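Long-range contacts in Exo beta-1,2-glucooligosaccharide sophorohydrolase (non-reducing end) (Parabacteroides distasonis ATCC 8503, PDB 5Z06), which hydrolyses linear beta-1,2-glucan and beta-1,2-glucooligosaccharides from the non-reducing end, releasing sophorose: residues Val46-Gly51 with Leu174-Leu179; Ser433-Phe438 with Gln452-Asn457; Leu444-Ser449 with Ile456-Ile461. One frame throughout, in Å; residues are numbered along the deposited sequence.

Interaction 1 stands apart from the other two. It lies on the opposite side of the chain's centre, and its nearest atoms are about 31 Å from those of interaction 2. It is buried and polar: a loop is tied to a strand of an antiparallel sheet by a calcium ion and two aspartates. Interactions 2 and 3 adjoin, with centres about 6 Å apart, and share Ile456 and Asn457. Interaction 2 joins the loops before and after strand 447-448; interaction 3 includes that strand. Interaction 2 is a surface contact of aromatic rings and a glutamine. Interaction 3 is partly buried and joins two backbones by direct and water-mediated hydrogen bonds. Tyr435 and Tyr445 connect the two through a probable backbone hydrogen bond.

Interaction 1 of 3, residues Val46-Gly51 with Leu174-Leu179; sequences VAFTPG and LDDIEL. With CA (calcium ion), chain C.
Thr49 and Asp175 meet at a calcium site that fastens the loop between strands 42-43 and 53-59 to strand 169-180 of an antiparallel sheet. Thr49 grips the ion twice, through its carbonyl O and through OG1, the latter at 2.3 Å. Asp175 is bidentate, with OD1 at 2.5 Å and OD2 at 2.6 Å from the calcium. Glu12, Asn13 and Asn52 complete the shell. Asp175 OD2 also receives weak hydrogen bonds from the N atoms of Phe48 and Thr49. Asp176 has a positive phi of 51°, so it faces the loop as Asp175 does, although the two are successive strand residues. The side chains of Asp176 and Thr49 approach from opposite directions, and the carboxylate takes two hydrogen bonds from the threonine on its syn lone pairs. Asp176 OD2 accepts from Thr49 N at 3.3 Å. Asp176 OD1 accepts from Thr49 OG1, which probably helps hold the hydroxyl oxygen toward the metal. Asp176 thus acts as a second-shell residue. Phe48 crosses Asp176 at about a right angle, its ring plane 84° from the carboxylate. Asp176 OD2 sits at the ring edge, 3.2 Å from Phe48 CD2.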
loop_
_atom_site.group_PDB
_atom_site.type_symbol
_atom_site.label_atom_id
_atom_site.label_comp_id
_atom_site.label_asym_id
_atom_site.label_seq_id
_atom_site.Cartn_x
_atom_site.Cartn_y
_atom_site.Cartn_z
ATOM N N VAL A 46 13.804 -4.781 23.963
ATOM C CA VAL A 46 13.234 -3.763 24.824
ATOM C C VAL A 46 12.421 -2.816 23.995
ATOM O O VAL A 46 12.826 -2.382 22.913
ATOM C CB VAL A 46 14.281 -2.963 25.631
ATOM C CG1 VAL A 46 14.907 -3.845 26.719
ATOM C CG2 VAL A 46 15.345 -2.346 24.733
ATOM N N ALA A 47 11.259 -2.496 24.530
ATOM C CA ALA A 47 10.341 -1.621 23.859
ATOM C C ALA A 47 9.321 -1.146 24.862
ATOM O O ALA A 47 8.889 -1.921 25.746
ATOM C CB ALA A 47 9.629 -2.359 22.729
ATOM N N PHE A 48 8.914 0.113 24.704
ATOM C CA PHE A 48 7.695 0.565 25.335
ATOM C C PHE A 48 6.472 0.063 24.556
ATOM O O PHE A 48 5.706 -0.728 25.082
ATOM C CB PHE A 48 7.638 2.078 25.502
ATOM C CG PHE A 48 6.462 2.491 26.295
ATOM C CD1 PHE A 48 6.489 2.336 27.679
ATOM C CD2 PHE A 48 5.280 2.889 25.674
ATOM C CE1 PHE A 48 5.382 2.632 28.440
ATOM C CE2 PHE A 48 4.172 3.192 26.432
ATOM C CZ PHE A 48 4.224 3.067 27.816
ATOM N N THR A 49 6.261 0.540 23.324
ATOM C CA THR A 49 5.295 -0.127 22.434
ATOM C C THR A 49 5.991 -1.350 21.879
ATOM O O THR A 49 6.980 -1.213 21.158
ATOM C CB THR A 49 4.805 0.696 21.258
ATOM O OG1 THR A 49 5.914 1.303 20.610
ATOM C CG2 THR A 49 3.815 1.718 21.718
ATOM N N PRO A 50 5.490 -2.541 22.235
ATOM C CA PRO A 50 6.128 -3.742 21.816
ATOM C C PRO A 50 6.245 -3.883 20.322
ATOM O O PRO A 50 5.521 -3.250 19.512
ATOM C CB PRO A 50 5.218 -4.839 22.353
ATOM C CG PRO A 50 3.907 -4.184 22.493
ATOM C CD PRO A 50 4.277 -2.845 23.013
ATOM N N GLY A 51 7.110 -4.844 20.038
ATOM C CA GLY A 51 7.864 -4.921 18.864
ATOM C C GLY A 51 9.220 -4.487 19.396
ATOM O O GLY A 51 9.957 -5.258 20.000
ATOM N N LEU A 174 15.227 4.436 22.580
ATOM C CA LEU A 174 14.236 5.446 22.256
ATOM C C LEU A 174 13.094 4.735 21.569
ATOM O O LEU A 174 13.302 3.959 20.634
ATOM C CB LEU A 174 14.819 6.493 21.333
ATOM C CG LEU A 174 16.170 7.047 21.776
ATOM C CD1 LEU A 174 16.659 7.997 20.695
ATOM C CD2 LEU A 174 16.077 7.761 23.118
ATOM N N ASP A 175 11.897 4.985 22.066
ATOM C CA ASP A 175 10.696 4.462 21.502
ATOM C C ASP A 175 9.617 5.556 21.491
ATOM O O ASP A 175 9.706 6.555 22.211
ATOM C CB ASP A 175 10.243 3.253 22.329
ATOM C CG ASP A 175 9.414 2.287 21.537
ATOM O OD1 ASP A 175 9.221 2.504 20.330
ATOM O OD2 ASP A 175 8.940 1.290 22.106
ATOM N N ASP A 176 8.613 5.358 20.652
ATOM C CA ASP A 176 7.424 6.200 20.617
ATOM C C ASP A 176 7.725 7.682 20.522
ATOM O O ASP A 176 7.207 8.500 21.285
ATOM C CB ASP A 176 6.555 5.843 21.785
ATOM C CG ASP A 176 6.285 4.380 21.817
ATOM O OD1 ASP A 176 5.887 3.845 20.761
ATOM O OD2 ASP A 176 6.525 3.755 22.856
ATOM N N ILE A 177 8.575 7.986 19.549
ATOM C CA ILE A 177 9.015 9.326 19.255
ATOM C C ILE A 177 7.943 9.893 18.358
ATOM O O ILE A 177 7.718 9.417 17.234
ATOM C CB ILE A 177 10.352 9.348 18.530
ATOM C CG1 ILE A 177 11.377 8.496 19.287
ATOM C CG2 ILE A 177 10.826 10.781 18.390
ATOM C CD1 ILE A 177 12.673 8.293 18.571
ATOM N N GLU A 178 7.255 10.897 18.875
ATOM C CA GLU A 178 6.086 11.430 18.213
ATOM C C GLU A 178 5.746 12.825 18.707
ATOM O O GLU A 178 6.107 13.220 19.837
ATOM C CB GLU A 178 4.885 10.505 18.445
ATOM C CG GLU A 178 4.519 10.305 19.900
ATOM C CD GLU A 178 3.456 9.247 20.103
ATOM O OE1 GLU A 178 2.785 8.830 19.127
ATOM O OE2 GLU A 178 3.286 8.834 21.260
ATOM N N LEU A 179 5.038 13.549 17.847
ATOM C CA LEU A 179 4.453 14.814 18.208
ATOM C C LEU A 179 3.055 14.545 18.724
ATOM O O LEU A 179 2.308 13.780 18.111
ATOM C CB LEU A 179 4.425 15.749 17.014
ATOM C CG LEU A 179 5.758 16.048 16.352
ATOM C CD1 LEU A 179 5.579 17.125 15.309
ATOM C CD2 LEU A 179 6.805 16.454 17.369
HETATM CA CA CA C . 7.960 0.446 19.857
#

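Interaction 2 of 3, residues Ser433-Phe438 with Gln452-Asn457; sequences SWYKQF and QAWVIN
Gln437 lies flat over one face of the Trp454 indole. Its CG is anti to the backbone N (chi1 174°) and the chain stays extended beyond it. This lays the side chain along the ring system, the two residues running past each other in opposite directions. Gln437 CG makes a CH-pi contact, 3.5 Å from the centroid of the Trp454 five-membered ring and almost exactly on its normal. Gln437 CB stands over the centre of the ring system. The amide plane follows, 12° from the indole plane, with Gln437 CD 3.3 Å from Trp454 CG.

Trp454 belongs to a type II' beta turn that runs from Gln452 to Val455. Ala453 occupies its second position with a positive phi, and Val455 N closes it by a hydrogen bond to Gln452 O. The turn presents the indole to segment 433-438, where it forms an aromatic cluster with Trp434 and Tyr435. Both segments lie in loops between helices 414-428 and 467-475, in what is probably the (alpha/alpha)6-barrel domain of this GH144 enzyme.

With CG anti to N (chi1 176°), Trp434 carries its five-membered ring obliquely to the far end of the indole. Trp434 NE1 comes to 3.4 Å from Trp454 CZ2. Trp434 O also lies close, 3.2 Å from Trp454 CH2. Trp434 is further stacked on His365. The Tyr435 ring and the Trp454 six-membered ring form an offset edge-to-face pair, centroids 6.0 Å apart, the indole giving the edge. Trp454 CZ3 lies 4.1 Å from Tyr435 CD2. The phenol ends in a hydrogen bond from OH to Phe364 O.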
loop_
_atom_site.group_PDB
_atom_site.type_symbol
_atom_site.label_atom_id
_atom_site.label_comp_id
_atom_site.label_asym_id
_atom_site.label_seq_id
_atom_site.Cartn_x
_atom_site.Cartn_y
_atom_site.Cartn_z
ATOM N N SER A 433 -16.374 8.895 -25.559
ATOM C CA SER A 433 -16.108 9.726 -26.733
ATOM C C SER A 433 -15.700 11.128 -26.372
ATOM O O SER A 433 -14.882 11.710 -27.060
ATOM C CB SER A 433 -17.325 9.768 -27.660
ATOM O OG SER A 433 -18.496 10.078 -26.938
ATOM N N TRP A 434 -16.269 11.667 -25.297
ATOM C CA TRP A 434 -15.883 12.951 -24.782
ATOM C C TRP A 434 -14.386 13.026 -24.541
ATOM O O TRP A 434 -13.764 14.035 -24.839
ATOM C CB TRP A 434 -16.584 13.265 -23.462
ATOM C CG TRP A 434 -16.110 14.545 -22.897
ATOM C CD1 TRP A 434 -15.168 14.705 -21.922
ATOM C CD2 TRP A 434 -16.472 15.863 -23.330
ATOM N NE1 TRP A 434 -14.943 16.035 -21.698
ATOM C CE2 TRP A 434 -15.737 16.775 -22.537
ATOM C CE3 TRP A 434 -17.368 16.363 -24.284
ATOM C CZ2 TRP A 434 -15.871 18.166 -22.669
ATOM C CZ3 TRP A 434 -17.507 17.739 -24.409
ATOM C CH2 TRP A 434 -16.751 18.625 -23.617
ATOM N N TYR A 435 -13.813 11.946 -24.017
ATOM C CA TYR A 435 -12.388 11.931 -23.678
ATOM C C TYR A 435 -11.432 11.827 -24.878
ATOM O O TYR A 435 -10.214 11.760 -24.705
ATOM C CB TYR A 435 -12.122 10.864 -22.606
ATOM C CG TYR A 435 -12.626 11.349 -21.296
ATOM C CD1 TYR A 435 -13.977 11.281 -20.979
ATOM C CD2 TYR A 435 -11.770 11.957 -20.387
ATOM C CE1 TYR A 435 -14.447 11.780 -19.772
ATOM C CE2 TYR A 435 -12.240 12.458 -19.174
ATOM C CZ TYR A 435 -13.573 12.370 -18.883
ATOM O OH TYR A 435 -14.021 12.862 -17.694
ATOM N N LYS A 436 -11.986 11.797 -26.085
ATOM C CA LYS A 436 -11.219 12.042 -27.296
ATOM C C LYS A 436 -10.695 13.469 -27.396
ATOM O O LYS A 436 -9.691 13.695 -28.065
ATOM C CB LYS A 436 -12.056 11.731 -28.535
ATOM C CG LYS A 436 -12.300 10.246 -28.750
ATOM C CD LYS A 436 -13.247 9.971 -29.896
ATOM C CE LYS A 436 -12.648 10.425 -31.213
ATOM N NZ LYS A 436 -13.580 10.149 -32.324
ATOM N N GLN A 437 -11.383 14.420 -26.761
ATOM C CA GLN A 437 -11.014 15.836 -26.749
ATOM C C GLN A 437 -11.360 16.496 -28.069
ATOM O O GLN A 437 -11.975 17.546 -28.070
ATOM C CB GLN A 437 -9.537 16.099 -26.378
ATOM C CG GLN A 437 -9.124 17.577 -26.509
ATOM C CD GLN A 437 -7.783 17.925 -25.881
ATOM O OE1 GLN A 437 -7.041 17.065 -25.376
ATOM N NE2 GLN A 437 -7.474 19.199 -25.896
ATOM N N PHE A 438 -10.923 15.901 -29.172
ATOM C CA PHE A 438 -11.310 16.335 -30.517
ATOM C C PHE A 438 -12.080 15.220 -31.175
ATOM O O PHE A 438 -11.808 14.050 -30.930
ATOM C CB PHE A 438 -10.074 16.669 -31.370
ATOM C CG PHE A 438 -9.061 17.495 -30.645
ATOM C CD1 PHE A 438 -9.244 18.869 -30.497
ATOM C CD2 PHE A 438 -7.942 16.909 -30.076
ATOM C CE1 PHE A 438 -8.328 19.643 -29.818
ATOM C CE2 PHE A 438 -7.015 17.687 -29.392
ATOM C CZ PHE A 438 -7.210 19.058 -29.263
ATOM N N GLN A 452 -10.589 23.261 -15.797
ATOM C CA GLN A 452 -9.335 23.398 -16.516
ATOM C C GLN A 452 -9.301 22.534 -17.766
ATOM O O GLN A 452 -8.257 22.411 -18.390
ATOM C CB GLN A 452 -8.174 23.039 -15.595
ATOM C CG GLN A 452 -8.091 23.910 -14.353
ATOM C CD GLN A 452 -7.393 23.214 -13.208
ATOM O OE1 GLN A 452 -6.157 23.149 -13.178
ATOM N NE2 GLN A 452 -8.171 22.680 -12.263
ATOM N N ALA A 453 -10.436 21.932 -18.135
ATOM C CA ALA A 453 -10.563 21.226 -19.396
ATOM C C ALA A 453 -9.411 20.225 -19.574
ATOM O O ALA A 453 -9.167 19.423 -18.657
ATOM C CB ALA A 453 -10.663 22.224 -20.553
ATOM N N TRP A 454 -8.672 20.316 -20.687
ATOM C CA TRP A 454 -7.670 19.328 -21.080
ATOM C C TRP A 454 -6.252 19.742 -20.696
ATOM O O TRP A 454 -5.307 19.327 -21.339
ATOM C CB TRP A 454 -7.750 19.083 -22.583
ATOM C CG TRP A 454 -9.141 18.818 -23.013
ATOM C CD1 TRP A 454 -10.025 19.706 -23.576
ATOM C CD2 TRP A 454 -9.834 17.597 -22.871
ATOM N NE1 TRP A 454 -11.227 19.090 -23.812
ATOM C CE2 TRP A 454 -11.131 17.789 -23.394
ATOM C CE3 TRP A 454 -9.484 16.341 -22.357
ATOM C CZ2 TRP A 454 -12.073 16.784 -23.406
ATOM C CZ3 TRP A 454 -10.422 15.331 -22.385
ATOM C CH2 TRP A 454 -11.700 15.557 -22.909
ATOM N N VAL A 455 -6.112 20.495 -19.603
ATOM C CA VAL A 455 -4.814 20.993 -19.185
ATOM C C VAL A 455 -3.782 19.872 -19.002
ATOM O O VAL A 455 -2.628 20.054 -19.399
ATOM C CB VAL A 455 -4.914 21.911 -17.934
ATOM C CG1 VAL A 455 -5.343 21.131 -16.690
ATOM C CG2 VAL A 455 -3.597 22.637 -17.697
ATOM N N ILE A 456 -4.171 18.715 -18.437
ATOM C CA ILE A 456 -3.158 17.670 -18.173
ATOM C C ILE A 456 -2.704 17.046 -19.466
ATOM O O ILE A 456 -1.513 16.806 -19.641
ATOM C CB ILE A 456 -3.599 16.600 -17.178
ATOM C CG1 ILE A 456 -3.849 17.273 -15.822
ATOM C CG2 ILE A 456 -2.527 15.490 -17.071
ATOM C CD1 ILE A 456 -4.332 16.348 -14.717
ATOM N N ASN A 457 -3.655 16.784 -20.362
ATOM C CA ASN A 457 -3.356 16.525 -21.771
ATOM C C ASN A 457 -2.464 15.304 -22.017
ATOM O O ASN A 457 -1.524 15.316 -22.829
ATOM C CB ASN A 457 -2.748 17.789 -22.420
ATOM C CG ASN A 457 -3.157 17.948 -23.870
ATOM O OD1 ASN A 457 -4.360 17.982 -24.210
ATOM N ND2 ASN A 457 -2.164 18.032 -24.739
#

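Interaction 3 of 3, residues Leu444-Ser449 with Ile456-Ile461; sequences LYWHWS and INHKLI
Tyr445 runs alongside Lys459, both side chains pointing the same way. Tyr445 CB lies 3.9 Å from His458 O. Past CG, which stays near the same carbonyl, Tyr445 CD2 is 3.7 Å from His458 O, while the carbonyl carbon of Asn457 sits in the ring plane at the edge. Tyr445 CE2 then meets the aliphatic part of the lysine, 3.7 Å from Lys459 CG. At the tip, Tyr445 OH accepts a hydrogen bond from Lys459 NZ at 3.1 Å. The lysine chain bends at its last torsion (chi4 79°), which brings the amine back to the phenol. The amine also makes a cation-pi contact with Tyr496.

Beneath these side chains the backbones form a single antiparallel beta bridge, with Tyr445 and Lys459 as a non-hydrogen-bonded pair. The flanking bonds are nearly straight: Leu460 N to Leu444 O at 2.8 Å and Trp446 N to His458 O at 2.9 Å. Beyond them, water takes over. One molecule accepts from the backbone N of both His447 and His458 and also bonds His447 ND1. A second links His447 O to Asn457 N.

The His447 ring is sandwiched between Trp446 CD1 on one face and Ile456 CD1 on the other. Trp446 CE3 stands over the centre of the His458 ring, the planes 40° apart. His458 NE2 bonds Tyr500 OH. Leu460 CD1 packs against Trp446 CB at 3.4 Å.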
loop_
_atom_site.group_PDB
_atom_site.type_symbol
_atom_site.label_atom_id
_atom_site.label_comp_id
_atom_site.label_asym_id
_atom_site.label_seq_id
_atom_site.Cartn_x
_atom_site.Cartn_y
_atom_site.Cartn_z
ATOM N N LEU A 444 -7.598 8.648 -27.007
ATOM C CA LEU A 444 -8.291 9.038 -25.808
ATOM C C LEU A 444 -7.339 9.844 -24.965
ATOM O O LEU A 444 -6.121 9.652 -25.044
ATOM C CB LEU A 444 -8.756 7.806 -25.000
ATOM C CG LEU A 444 -9.955 7.064 -25.555
ATOM C CD1 LEU A 444 -10.140 5.738 -24.819
ATOM C CD2 LEU A 444 -11.201 7.936 -25.426
ATOM N N TYR A 445 -7.903 10.734 -24.146
ATOM C CA TYR A 445 -7.165 11.418 -23.108
ATOM C C TYR A 445 -7.470 10.853 -21.732
ATOM O O TYR A 445 -8.577 10.359 -21.463
ATOM C CB TYR A 445 -7.408 12.910 -23.164
ATOM C CG TYR A 445 -6.697 13.511 -24.356
ATOM C CD1 TYR A 445 -7.212 13.351 -25.638
ATOM C CD2 TYR A 445 -5.472 14.163 -24.216
ATOM C CE1 TYR A 445 -6.557 13.862 -26.740
ATOM C CE2 TYR A 445 -4.816 14.682 -25.319
ATOM C CZ TYR A 445 -5.372 14.536 -26.570
ATOM O OH TYR A 445 -4.741 15.017 -27.681
ATOM N N TRP A 446 -6.451 10.925 -20.883
ATOM C CA TRP A 446 -6.485 10.410 -19.527
ATOM C C TRP A 446 -7.462 11.215 -18.679
ATOM O O TRP A 446 -8.277 10.629 -17.952
ATOM C CB TRP A 446 -5.077 10.439 -18.909
ATOM C CG TRP A 446 -4.854 9.475 -17.806
ATOM C CD1 TRP A 446 -5.592 9.337 -16.689
ATOM C CD2 TRP A 446 -3.796 8.519 -17.710
ATOM N NE1 TRP A 446 -5.085 8.333 -15.901
ATOM C CE2 TRP A 446 -3.973 7.820 -16.496
ATOM C CE3 TRP A 446 -2.707 8.195 -18.520
ATOM C CZ2 TRP A 446 -3.134 6.793 -16.088
ATOM C CZ3 TRP A 446 -1.854 7.180 -18.108
ATOM C CH2 TRP A 446 -2.074 6.487 -16.904
ATOM N N HIS A 447 -7.400 12.541 -18.781
ATOM C CA HIS A 447 -8.110 13.392 -17.827
ATOM C C HIS A 447 -8.973 14.415 -18.494
ATOM O O HIS A 447 -8.673 14.860 -19.598
ATOM C CB HIS A 447 -7.125 14.147 -16.923
ATOM C CG HIS A 447 -6.070 13.297 -16.274
ATOM N ND1 HIS A 447 -4.833 13.093 -16.843
ATOM C CD2 HIS A 447 -6.027 12.689 -15.064
ATOM C CE1 HIS A 447 -4.088 12.357 -16.035
ATOM N NE2 HIS A 447 -4.789 12.105 -14.943
ATOM N N TRP A 448 -10.028 14.829 -17.798
ATOM C CA TRP A 448 -10.744 16.046 -18.167
ATOM C C TRP A 448 -11.169 16.751 -16.912
ATOM O O TRP A 448 -11.814 16.146 -16.067
ATOM C CB TRP A 448 -11.983 15.771 -19.032
ATOM C CG TRP A 448 -12.738 17.042 -19.312
ATOM C CD1 TRP A 448 -12.409 17.983 -20.217
ATOM C CD2 TRP A 448 -13.930 17.512 -18.667
ATOM N NE1 TRP A 448 -13.306 19.018 -20.190
ATOM C CE2 TRP A 448 -14.255 18.762 -19.252
ATOM C CE3 TRP A 448 -14.746 17.010 -17.647
ATOM C CZ2 TRP A 448 -15.367 19.510 -18.876
ATOM C CZ3 TRP A 448 -15.867 17.759 -17.253
ATOM C CH2 TRP A 448 -16.167 19.001 -17.880
ATOM N N SER A 449 -10.816 18.030 -16.804
ATOM C CA SER A 449 -11.128 18.844 -15.623
ATOM C C SER A 449 -12.352 19.723 -15.889
ATOM O O SER A 449 -12.416 20.341 -16.931
ATOM C CB SER A 449 -9.943 19.729 -15.265
ATOM O OG SER A 449 -10.346 20.777 -14.407
ATOM N N ILE A 456 -4.171 18.715 -18.437
ATOM C CA ILE A 456 -3.158 17.670 -18.173
ATOM C C ILE A 456 -2.704 17.046 -19.466
ATOM O O ILE A 456 -1.513 16.806 -19.641
ATOM C CB ILE A 456 -3.599 16.600 -17.178
ATOM C CG1 ILE A 456 -3.849 17.273 -15.822
ATOM C CG2 ILE A 456 -2.527 15.490 -17.071
ATOM C CD1 ILE A 456 -4.332 16.348 -14.717
ATOM N N ASN A 457 -3.655 16.784 -20.362
ATOM C CA ASN A 457 -3.356 16.525 -21.771
ATOM C C ASN A 457 -2.464 15.304 -22.017
ATOM O O ASN A 457 -1.524 15.316 -22.829
ATOM C CB ASN A 457 -2.748 17.789 -22.420
ATOM C CG ASN A 457 -3.157 17.948 -23.870
ATOM O OD1 ASN A 457 -4.360 17.982 -24.210
ATOM N ND2 ASN A 457 -2.164 18.032 -24.739
ATOM N N HIS A 458 -2.787 14.237 -21.307
ATOM C CA HIS A 458 -2.020 13.017 -21.363
ATOM C C HIS A 458 -2.783 12.075 -22.282
ATOM O O HIS A 458 -3.900 11.645 -21.954
ATOM C CB HIS A 458 -1.900 12.461 -19.955
ATOM C CG HIS A 458 -0.900 11.369 -19.809
ATOM N ND1 HIS A 458 -0.328 11.056 -18.596
ATOM C CD2 HIS A 458 -0.365 10.514 -20.710
ATOM C CE1 HIS A 458 0.523 10.060 -18.761
ATOM N NE2 HIS A 458 0.525 9.716 -20.036
ATOM N N LYS A 459 -2.201 11.773 -23.443
ATOM C CA LYS A 459 -2.807 10.834 -24.381
ATOM C C LYS A 459 -2.675 9.435 -23.837
ATOM O O LYS A 459 -1.679 9.130 -23.187
ATOM C CB LYS A 459 -2.133 10.894 -25.730
ATOM C CG LYS A 459 -2.430 12.168 -26.509
ATOM C CD LYS A 459 -1.334 12.408 -27.550
ATOM C CE LYS A 459 -1.761 13.382 -28.645
ATOM N NZ LYS A 459 -1.682 14.799 -28.199
ATOM N N LEU A 460 -3.673 8.592 -24.098
ATOM C CA LEU A 460 -3.599 7.198 -23.706
ATOM C C LEU A 460 -2.911 6.435 -24.802
ATOM O O LEU A 460 -3.466 6.258 -25.887
ATOM C CB LEU A 460 -4.991 6.611 -23.421
ATOM C CG LEU A 460 -5.589 6.814 -22.043
ATOM C CD1 LEU A 460 -5.059 8.031 -21.316
ATOM C CD2 LEU A 460 -7.099 6.829 -22.062
ATOM N N ILE A 461 -1.689 5.997 -24.515
ATOM C CA ILE A 461 -0.849 5.343 -25.499
ATOM C C ILE A 461 -0.238 4.117 -24.882
ATOM O O ILE A 461 0.498 4.223 -23.890
ATOM C CB ILE A 461 0.271 6.297 -25.969
ATOM C CG1 ILE A 461 -0.352 7.580 -26.562
ATOM C CG2 ILE A 461 1.198 5.598 -26.972
ATOM C CD1 ILE A 461 0.653 8.672 -26.843
HETATM O O HOH W 1 -5.093 14.086 -19.605
HETATM O O HOH W 2 -6.514 16.426 -19.730
#